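PDB 5DBN: acetate CoA-transferase subunit beta from Escherichia coli DH5[alpha], which catalyses, as part of an acetate CoA-transferase, the transfer of CoA from acetyl-CoA to acetoacetate and other short-chain fatty acids during their degradation. Local coordinates for residues R9-E14 with I136-H141. Residues are numbered along the deposited sequence; the frame is centred on the assembly and turned at random.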
ATOM      1  N   ARG B   9       2.791  19.132  30.682  1.00 37.88           N
ATOM      2  CA  ARG B   9       1.552  19.826  31.002  1.00 39.30           C
ATOM      3  C   ARG B   9       1.242  20.901  29.961  1.00 35.53           C
ATOM      4  O   ARG B   9       0.112  21.006  29.486  1.00 33.56           O
ATOM      5  CB  ARG B   9       1.645  20.446  32.398  1.00 45.67           C
ATOM      6  CG  ARG B   9       0.404  21.188  32.863  1.00 51.16           C
ATOM      7  CD  ARG B   9       0.567  21.637  34.309  1.00 57.59           C
ATOM      8  NE  ARG B   9      -0.590  22.377  34.806  1.00 62.63           N
ATOM      9  CZ  ARG B   9      -0.723  22.802  36.060  1.00 68.03           C
ATOM     10  NH1 ARG B   9       0.230  22.563  36.953  1.00 70.07           N
ATOM     11  NH2 ARG B   9      -1.811  23.468  36.426  1.00 70.82           N
ATOM     12  N   ARG B  10       2.246  21.697  29.606  1.00 32.19           N
ATOM     13  CA  ARG B  10       2.057  22.747  28.610  1.00 31.24           C
ATOM     14  C   ARG B  10       1.722  22.180  27.228  1.00 29.14           C
ATOM     15  O   ARG B  10       0.835  22.690  26.544  1.00 28.96           O
ATOM     16  CB  ARG B  10       3.300  23.641  28.525  1.00 31.54           C
ATOM     17  CG  ARG B  10       3.217  24.726  27.449  1.00 31.52           C
ATOM     18  CD  ARG B  10       1.996  25.624  27.630  1.00 32.69           C
ATOM     19  NE  ARG B  10       1.781  26.507  26.485  1.00 32.74           N
ATOM     20  CZ  ARG B  10       1.081  26.178  25.402  1.00 32.31           C
ATOM     21  NH1 ARG B  10       0.529  24.976  25.290  1.00 30.98           N
ATOM     22  NH2 ARG B  10       0.938  27.052  24.417  1.00 33.41           N
ATOM     23  N   VAL B  11       2.432  21.134  26.817  1.00 28.89           N
ATOM     24  CA  VAL B  11       2.169  20.495  25.532  1.00 28.42           C
ATOM     25  C   VAL B  11       0.751  19.930  25.489  1.00 32.00           C
ATOM     26  O   VAL B  11       0.069  20.016  24.465  1.00 32.51           O
ATOM     27  CB  VAL B  11       3.188  19.368  25.238  1.00 26.99           C
ATOM     28  CG1 VAL B  11       2.789  18.577  23.996  1.00 24.35           C
ATOM     29  CG2 VAL B  11       4.587  19.942  25.063  1.00 27.38           C
ATOM     30  N   ALA B  12       0.312  19.352  26.602  1.00 34.30           N
ATOM     31  CA  ALA B  12      -1.029  18.787  26.695  1.00 35.46           C
ATOM     32  C   ALA B  12      -2.096  19.842  26.420  1.00 37.98           C
ATOM     33  O   ALA B  12      -3.129  19.551  25.817  1.00 38.43           O
ATOM     34  CB  ALA B  12      -1.243  18.164  28.066  1.00 36.70           C
ATOM     35  N   GLN B  13      -1.841  21.066  26.870  1.00 39.91           N
ATOM     36  CA  GLN B  13      -2.771  22.173  26.660  1.00 41.00           C
ATOM     37  C   GLN B  13      -2.802  22.633  25.201  1.00 37.09           C
ATOM     38  O   GLN B  13      -3.707  23.361  24.795  1.00 37.13           O
ATOM     39  CB  GLN B  13      -2.409  23.347  27.574  1.00 44.88           C
ATOM     40  CG  GLN B  13      -2.689  23.082  29.049  1.00 48.57           C
ATOM     41  CD  GLN B  13      -2.203  24.196  29.959  1.00 51.55           C
ATOM     42  OE1 GLN B  13      -1.475  25.092  29.532  1.00 52.15           O
ATOM     43  NE2 GLN B  13      -2.607  24.145  31.223  1.00 53.82           N
ATOM     44  N   GLU B  14      -1.825  22.195  24.412  1.00 34.37           N
ATOM     45  CA  GLU B  14      -1.747  22.588  23.005  1.00 33.04           C
ATOM     46  C   GLU B  14      -2.671  21.743  22.141  1.00 33.16           C
ATOM     47  O   GLU B  14      -3.162  22.202  21.110  1.00 32.98           O
ATOM     48  CB  GLU B  14      -0.311  22.457  22.490  1.00 31.11           C
ATOM     49  CG  GLU B  14      -0.092  23.030  21.096  1.00 29.99           C
ATOM     50  CD  GLU B  14      -0.230  24.540  21.043  1.00 31.30           C
ATOM     51  OE1 GLU B  14      -0.204  25.187  22.113  1.00 31.75           O
ATOM     52  OE2 GLU B  14      -0.368  25.079  19.925  1.00 31.29           O
ATOM     53  N   ILE B 136       5.591  19.054  17.506  1.00 21.13           N
ATOM     54  CA  ILE B 136       5.874  19.637  18.807  1.00 21.50           C
ATOM     55  C   ILE B 136       7.088  18.952  19.409  1.00 21.63           C
ATOM     56  O   ILE B 136       7.127  17.727  19.523  1.00 20.69           O
ATOM     57  CB  ILE B 136       4.680  19.511  19.768  1.00 22.07           C
ATOM     58  CG1 ILE B 136       3.436  20.148  19.142  1.00 22.35           C
ATOM     59  CG2 ILE B 136       5.009  20.169  21.110  1.00 22.59           C
ATOM     60  CD1 ILE B 136       2.170  19.964  19.945  1.00 22.44           C
ATOM     61  N   ILE B 137       8.083  19.750  19.776  1.00 23.46           N
ATOM     62  CA  ILE B 137       9.278  19.239  20.430  1.00 25.63           C
ATOM     63  C   ILE B 137       9.223  19.559  21.919  1.00 27.66           C
ATOM     64  O   ILE B 137       9.137  20.720  22.314  1.00 29.39           O
ATOM     65  CB  ILE B 137      10.560  19.823  19.807  1.00 26.11           C
ATOM     66  CG1 ILE B 137      10.601  19.534  18.303  1.00 24.36           C
ATOM     67  CG2 ILE B 137      11.802  19.256  20.493  1.00 27.37           C
ATOM     68  CD1 ILE B 137      10.553  18.056  17.941  1.00 23.45           C
ATOM     69  N   ALA B 138       9.278  18.507  22.729  1.00 27.82           N
ATOM     70  CA  ALA B 138       9.257  18.624  24.183  1.00 29.15           C
ATOM     71  C   ALA B 138      10.655  18.308  24.684  1.00 31.44           C
ATOM     72  O   ALA B 138      11.126  17.176  24.572  1.00 32.45           O
ATOM     73  CB  ALA B 138       8.235  17.682  24.787  1.00 28.36           C
ATOM     74  N   MET B 139      11.317  19.316  25.241  1.00 32.53           N
ATOM     75  CA  MET B 139      12.732  19.202  25.549  1.00 34.06           C
ATOM     76  C   MET B 139      13.161  20.088  26.715  1.00 35.35           C
ATOM     77  O   MET B 139      12.604  21.161  26.915  1.00 34.59           O
ATOM     78  CB  MET B 139      13.498  19.602  24.287  1.00 34.26           C
ATOM     79  CG  MET B 139      14.933  19.183  24.202  1.00 35.49           C
ATOM     80  SD  MET B 139      15.649  19.778  22.654  1.00 49.56           S
ATOM     81  CE  MET B 139      15.722  21.544  22.955  1.00 32.63           C
ATOM     82  N   GLU B 140      14.161  19.649  27.477  1.00 37.13           N
ATOM     83  CA  GLU B 140      14.764  20.523  28.477  1.00 39.86           C
ATOM     84  C   GLU B 140      15.548  21.596  27.734  1.00 37.07           C
ATOM     85  O   GLU B 140      16.027  21.355  26.628  1.00 35.65           O
ATOM     86  CB  GLU B 140      15.657  19.745  29.446  1.00 45.62           C
ATOM     87  CG  GLU B 140      14.898  18.752  30.317  1.00 50.66           C
ATOM     88  CD  GLU B 140      15.798  18.007  31.288  1.00 56.11           C
ATOM     89  OE1 GLU B 140      17.006  18.327  31.353  1.00 58.56           O
ATOM     90  OE2 GLU B 140      15.294  17.106  31.993  1.00 57.68           O
ATOM     91  N   HIS B 141      15.674  22.780  28.319  1.00 36.06           N
ATOM     92  CA  HIS B 141      16.304  23.886  27.608  1.00 35.52           C
ATOM     93  C   HIS B 141      17.786  23.609  27.347  1.00 35.55           C
ATOM     94  O   HIS B 141      18.277  23.826  26.238  1.00 33.73           O
ATOM     95  CB  HIS B 141      16.143  25.192  28.382  1.00 35.82           C
ATOM     96  CG  HIS B 141      16.199  26.409  27.513  1.00 35.55           C
ATOM     97  ND1 HIS B 141      15.067  27.031  27.032  1.00 35.10           N
ATOM     98  CD2 HIS B 141      17.250  27.104  27.018  1.00 35.55           C
ATOM     99  CE1 HIS B 141      15.418  28.066  26.291  1.00 34.99           C
ATOM    100  NE2 HIS B 141      16.737  28.132  26.264  1.00 35.34           N
TER
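V11, near the C-terminal end of helix 3-12, lies over A138 of strand 135-138 with their CA atoms 7.5 Å apart, the helix packing on one face of the mixed, largely parallel sheet of this CoA-transferase alpha/beta fold. The strand runs in the interior of that sheet, hydrogen-bonded to strand 95-98 on one edge and to 166-168 on the other, and it turns I136 and A138 toward the helix while I137 points away. V11 and I136 meet tip to tip: V11 CG1 sits 4.0 Å from I136 CG2, and V11 CG2 is just as near that same methyl. In I136, CG2 stands anti to the backbone N, which turns it to face both valine methyls and leaves CG1 to carry CD1 toward E14. V11 CG2 also reaches A138 CB at 4.3 Å, and I7, farther back along the helix, touches A138 too. E14 runs aslant I136 with its aliphatic part, CG 4.0 Å from I136 CD1, before the chain bends at chi2 (68°) and presents its carboxylate to K134, R175 and R10. An alanine at E14 would remove the carboxylate and is likely to leave K134 without its mate and the arginines R10 and R175 close together with less to offset their charge. R10 grips that carboxylate end-on, NH1 and NH2 both donating to E14 OE1, with R10 NH2 3.2 Å from it.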